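Local coordinates for protein mandelate racemase/muconate lactonizing enzyme (Polaromonas sp., PDB 2OG9) that probably catalyses racemisation of a 2-hydroxy acid of the mandelate type, as a member of the enolase superfamily, at residues Asp13-Val18 with Pro85-Glu90; Asp94-Trp99 with Gly294-Leu299. All coordinates share one frame; numbering follows the deposited sequence.

Interaction 1. Residues Asp13-Val18 with Pro85-Glu90; sequences DRITWV and PALIGE
Ile-15 is gripped at both ends of its backbone by the type II beta turn Leu-87 to Glu-90. Its N donates to Glu-90 O at 2.8 Å, with an N-H...O angle of 160°, and its O takes the N-H of Gly-89 at 2.6 Å, in the carbonyl plane. The turn is closed by Glu-90 N to Leu-87 O, and Gly-89, at phi 89°, supplies the backbone shape its third position needs. Between the two bonds the branched side chain of Ile-15 comes down over the turn, with CB 3.3 Å from Leu-87 O. CG1 lies beside the backbone N (chi1 -62°), which brings it close to Glu-90 O, the same oxygen that N binds; CD1 then reaches on to Leu-87 CB at 4.1 Å. Ile-88 starts out away from the strand, but its chain bends back so that CD1 slides past Val-18 CG2 at 4.0 Å, the two side chains running in opposite directions. At the outer end the aliphatic root of Arg-14 lies along the turn, its CG 3.2 Å from Gly-89 O, while its guanidinium extends beyond. With an alanine in place of Ile-15, the strand would keep its two backbone bonds but is likely to open a gap where CD1 had lain, leaving Leu-87 with only Val-18 from this segment. The contact fixes the loop between helices 73-83 and 95-104 to the start of strand 15-26, where Thr-16 and Trp-17 form a classic beta bulge against Glu-55; beneath, Ile-15 and Leu-87 pack on Ile-54 of strand 46-56 and on Leu-126 and Phe-122 of helix 114-133.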
# COMPACT_ATOMS: atom_id res chain seq x y z
N ASP A 13 12.14 -29.90 36.87
CA ASP A 13 11.80 -29.69 38.27
C ASP A 13 10.28 -29.76 38.38
O ASP A 13 9.61 -30.12 37.41
CB ASP A 13 12.28 -28.31 38.72
CG ASP A 13 12.48 -28.21 40.22
OD1 ASP A 13 11.91 -29.05 40.96
OD2 ASP A 13 13.19 -27.29 40.66
N ARG A 14 9.74 -29.42 39.54
CA ARG A 14 8.30 -29.45 39.73
C ARG A 14 7.89 -28.44 40.80
O ARG A 14 8.43 -28.45 41.91
CB ARG A 14 7.87 -30.86 40.13
CG ARG A 14 6.37 -31.08 40.11
CD ARG A 14 5.89 -31.57 41.46
NE ARG A 14 6.67 -32.72 41.93
CZ ARG A 14 6.66 -33.17 43.18
NH1 ARG A 14 5.91 -32.57 44.09
NH2 ARG A 14 7.41 -34.21 43.52
N ILE A 15 6.95 -27.57 40.46
CA ILE A 15 6.46 -26.55 41.38
C ILE A 15 5.61 -27.21 42.45
O ILE A 15 4.68 -27.96 42.14
CB ILE A 15 5.59 -25.50 40.63
CG1 ILE A 15 6.45 -24.78 39.58
CG2 ILE A 15 4.98 -24.52 41.63
CD1 ILE A 15 5.69 -23.78 38.71
N THR A 16 5.92 -26.93 43.71
CA THR A 16 5.17 -27.55 44.81
C THR A 16 4.48 -26.56 45.73
O THR A 16 3.55 -26.93 46.44
CB THR A 16 6.11 -28.44 45.65
OG1 THR A 16 7.22 -27.67 46.12
CG2 THR A 16 6.63 -29.61 44.82
N TRP A 17 4.91 -25.30 45.71
CA TRP A 17 4.33 -24.30 46.60
C TRP A 17 4.30 -22.94 45.93
O TRP A 17 5.21 -22.58 45.19
CB TRP A 17 5.17 -24.21 47.88
CG TRP A 17 4.68 -23.23 48.91
CD1 TRP A 17 3.63 -23.40 49.78
CD2 TRP A 17 5.25 -21.95 49.22
NE1 TRP A 17 3.53 -22.31 50.61
CE2 TRP A 17 4.50 -21.41 50.29
CE3 TRP A 17 6.32 -21.21 48.69
CZ2 TRP A 17 4.80 -20.16 50.85
CZ3 TRP A 17 6.61 -19.97 49.25
CH2 TRP A 17 5.85 -19.46 50.32
N VAL A 18 3.24 -22.18 46.19
CA VAL A 18 3.10 -20.84 45.64
C VAL A 18 2.42 -19.95 46.67
O VAL A 18 1.44 -20.35 47.29
CB VAL A 18 2.22 -20.84 44.35
CG1 VAL A 18 2.09 -19.42 43.82
CG2 VAL A 18 2.83 -21.74 43.29
N PRO A 85 -3.30 -22.35 41.75
CA PRO A 85 -3.27 -23.82 41.77
C PRO A 85 -2.83 -24.46 40.45
O PRO A 85 -2.31 -25.58 40.44
CB PRO A 85 -4.71 -24.20 42.13
CG PRO A 85 -5.14 -23.05 43.00
CD PRO A 85 -4.60 -21.85 42.24
N ALA A 86 -3.03 -23.76 39.34
CA ALA A 86 -2.65 -24.30 38.03
C ALA A 86 -1.14 -24.47 37.88
O ALA A 86 -0.68 -25.14 36.96
CB ALA A 86 -3.19 -23.40 36.92
N LEU A 87 -0.37 -23.85 38.77
CA LEU A 87 1.09 -23.95 38.70
C LEU A 87 1.64 -25.18 39.42
O LEU A 87 2.72 -25.66 39.08
CB LEU A 87 1.74 -22.69 39.29
CG LEU A 87 1.71 -21.41 38.47
CD1 LEU A 87 2.29 -20.25 39.29
CD2 LEU A 87 2.52 -21.60 37.18
N ILE A 88 0.91 -25.68 40.41
CA ILE A 88 1.40 -26.84 41.16
C ILE A 88 1.63 -28.07 40.29
O ILE A 88 0.77 -28.45 39.49
CB ILE A 88 0.42 -27.21 42.29
CG1 ILE A 88 0.19 -26.01 43.21
CG2 ILE A 88 0.98 -28.39 43.08
CD1 ILE A 88 1.46 -25.45 43.85
N GLY A 89 2.80 -28.68 40.44
CA GLY A 89 3.13 -29.87 39.68
C GLY A 89 3.79 -29.61 38.34
O GLY A 89 4.33 -30.54 37.73
N GLU A 90 3.77 -28.37 37.88
CA GLU A 90 4.36 -28.01 36.59
C GLU A 90 5.86 -27.80 36.63
O GLU A 90 6.43 -27.44 37.67
CB GLU A 90 3.69 -26.75 36.04
CG GLU A 90 2.22 -26.89 35.69
CD GLU A 90 1.99 -27.74 34.45
OE1 GLU A 90 2.92 -27.86 33.63
OE2 GLU A 90 0.88 -28.27 34.29

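Interaction 2. Residues Asp94-Trp99 with Gly294-Leu299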
# COMPACT_ATOMS: atom_id res chain seq x y z
N ASP A 94 9.54 -24.33 31.94
CA ASP A 94 8.73 -24.07 30.75
C ASP A 94 7.91 -22.81 30.99
O ASP A 94 6.67 -22.84 31.02
CB ASP A 94 7.83 -25.28 30.47
CG ASP A 94 8.62 -26.53 30.15
OD1 ASP A 94 9.75 -26.40 29.63
OD2 ASP A 94 8.12 -27.65 30.39
N ILE A 95 8.62 -21.70 31.14
CA ILE A 95 8.02 -20.42 31.45
C ILE A 95 6.94 -19.92 30.50
O ILE A 95 5.84 -19.58 30.94
CB ILE A 95 9.11 -19.34 31.60
CG1 ILE A 95 10.15 -19.82 32.63
CG2 ILE A 95 8.50 -18.01 32.04
CD1 ILE A 95 11.20 -18.77 32.99
N ALA A 96 7.24 -19.87 29.20
CA ALA A 96 6.26 -19.40 28.22
C ALA A 96 5.04 -20.32 28.21
O ALA A 96 3.90 -19.85 28.15
CB ALA A 96 6.89 -19.33 26.84
N LYS A 97 5.29 -21.62 28.27
CA LYS A 97 4.22 -22.62 28.28
C LYS A 97 3.25 -22.37 29.44
O LYS A 97 2.03 -22.43 29.25
CB LYS A 97 4.83 -24.03 28.42
CG LYS A 97 3.81 -25.15 28.31
CD LYS A 97 4.43 -26.53 28.56
CE LYS A 97 4.75 -26.73 30.03
NZ LYS A 97 5.30 -28.09 30.32
N LEU A 98 3.79 -22.10 30.63
CA LEU A 98 2.98 -21.84 31.81
C LEU A 98 2.27 -20.50 31.72
O LEU A 98 1.19 -20.33 32.28
CB LEU A 98 3.85 -21.89 33.07
CG LEU A 98 4.35 -23.29 33.44
CD1 LEU A 98 5.24 -23.23 34.68
CD2 LEU A 98 3.15 -24.19 33.70
N TRP A 99 2.89 -19.53 31.05
CA TRP A 99 2.25 -18.22 30.87
C TRP A 99 0.95 -18.50 30.10
O TRP A 99 -0.13 -18.02 30.46
CB TRP A 99 3.14 -17.28 30.06
CG TRP A 99 2.72 -15.83 30.11
CD1 TRP A 99 3.17 -14.88 30.98
CD2 TRP A 99 1.73 -15.18 29.29
NE1 TRP A 99 2.54 -13.68 30.75
CE2 TRP A 99 1.65 -13.84 29.72
CE3 TRP A 99 0.91 -15.61 28.24
CZ2 TRP A 99 0.77 -12.92 29.13
CZ3 TRP A 99 0.05 -14.69 27.65
CH2 TRP A 99 -0.02 -13.36 28.10
N GLY A 294 4.58 -9.43 32.49
CA GLY A 294 5.82 -10.07 32.88
C GLY A 294 6.95 -9.99 31.88
O GLY A 294 6.87 -9.30 30.86
N ILE A 295 8.02 -10.71 32.19
CA ILE A 295 9.21 -10.75 31.36
C ILE A 295 8.97 -11.45 30.02
O ILE A 295 9.49 -11.02 28.99
CB ILE A 295 10.36 -11.47 32.11
CG1 ILE A 295 10.79 -10.62 33.31
CG2 ILE A 295 11.52 -11.75 31.16
CD1 ILE A 295 11.71 -11.33 34.31
N THR A 296 8.17 -12.51 30.03
CA THR A 296 7.89 -13.26 28.81
C THR A 296 7.29 -12.36 27.72
O THR A 296 7.82 -12.31 26.61
CB THR A 296 6.98 -14.48 29.11
OG1 THR A 296 7.74 -15.46 29.84
CG2 THR A 296 6.46 -15.10 27.82
N PRO A 297 6.19 -11.64 28.01
CA PRO A 297 5.66 -10.78 26.94
C PRO A 297 6.58 -9.59 26.65
O PRO A 297 6.65 -9.11 25.52
CB PRO A 297 4.27 -10.37 27.46
CG PRO A 297 4.36 -10.56 28.95
CD PRO A 297 5.20 -11.80 29.10
N PHE A 298 7.30 -9.14 27.67
CA PHE A 298 8.24 -8.03 27.51
C PHE A 298 9.32 -8.40 26.49
O PHE A 298 9.70 -7.58 25.65
CB PHE A 298 8.91 -7.68 28.85
CG PHE A 298 9.85 -6.50 28.77
CD1 PHE A 298 9.46 -5.24 29.21
CD2 PHE A 298 11.13 -6.66 28.24
CE1 PHE A 298 10.32 -4.16 29.12
CE2 PHE A 298 12.00 -5.57 28.15
CZ PHE A 298 11.60 -4.32 28.60
N LEU A 299 9.81 -9.63 26.55
CA LEU A 299 10.84 -10.07 25.61
C LEU A 299 10.31 -10.09 24.18
O LEU A 299 11.03 -9.79 23.24
CB LEU A 299 11.37 -11.45 25.99
CG LEU A 299 12.14 -11.49 27.32
CD1 LEU A 299 12.59 -12.90 27.60
CD2 LEU A 299 13.34 -10.54 27.26
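Trp-99 meets Pro-297 at a slant, indole against pyrrolidine ring. Pro-297 CD comes to 3.7 Å from Trp-99 NE1 and 4.1 Å from its CD1, so the pyrrole half of the indole does the touching. The indole reaches across because CG is anti to the backbone N (chi1 -166°). A proline suits the first turn of a helix, where no backbone N-H is needed for the helical bonds, and its ring gives Trp-99 a rigid apolar surface. Thr-296 sits next to it and spans the contact, with a larger share of the buried surface than Pro-297, facing three residues of the other helix: its OG1 lies 3.5 Å from Ile-95 CG2, its CG2 4.4 Å from Ala-96 CB, and its CB 4.3 Å from Trp-99 CD1. Small Ala-96 lets the two backbones come close here, its CA being 6.4 Å from Thr-296 CA.

The axes of helices 95-99 and 295-299 pass 10.5 Å apart at a crossing angle of -105°, nearly perpendicular, so the contact stays local to the first turns described here. Around this shell, Trp-99 NE1 is hydrogen-bonded to Gly-293 O, and Thr-296 OG1 to both Asp-123 OD1 and Trp-127 NE1 of helix 114-133. Farther out, Asp-94 pairs with Lys-97 and with Lys-140 of a second subunit.

Chemically, then, the two segments meet by van der Waals packing alone, while the polar atoms at the interface, Trp-99 NE1 and Thr-296 OG1, find their partners outside the two segments. Those bonds fix the turn of the indole and the threonine, and so set the surfaces through which an N-terminal-domain helix rests on a barrel helix.

Interaction 1 closes three residues before interaction 2 opens: after the turn of 85-90 the chain enters helix 95-104, and the centres of the two contacts are about 16 Å apart. Leu-98, on the helix of interaction 2, joins them: its CD2 is 3.5 Å from Glu-90 CG, and its CD1 is 4.0 Å from Leu-87 CD2 and 4.1 Å from Ile-15 CD1. Interaction 1 lies about 27 Å from the chain centre and interaction 2 about 16 Å, so the series runs from the outer sheet of the N-terminal domain inward to the barrel. Neither includes Ala-254 or Phe-257, which bind calcium; both serve the architecture, interaction 1 by backbone hydrogen bonds and packing, interaction 2 by packing.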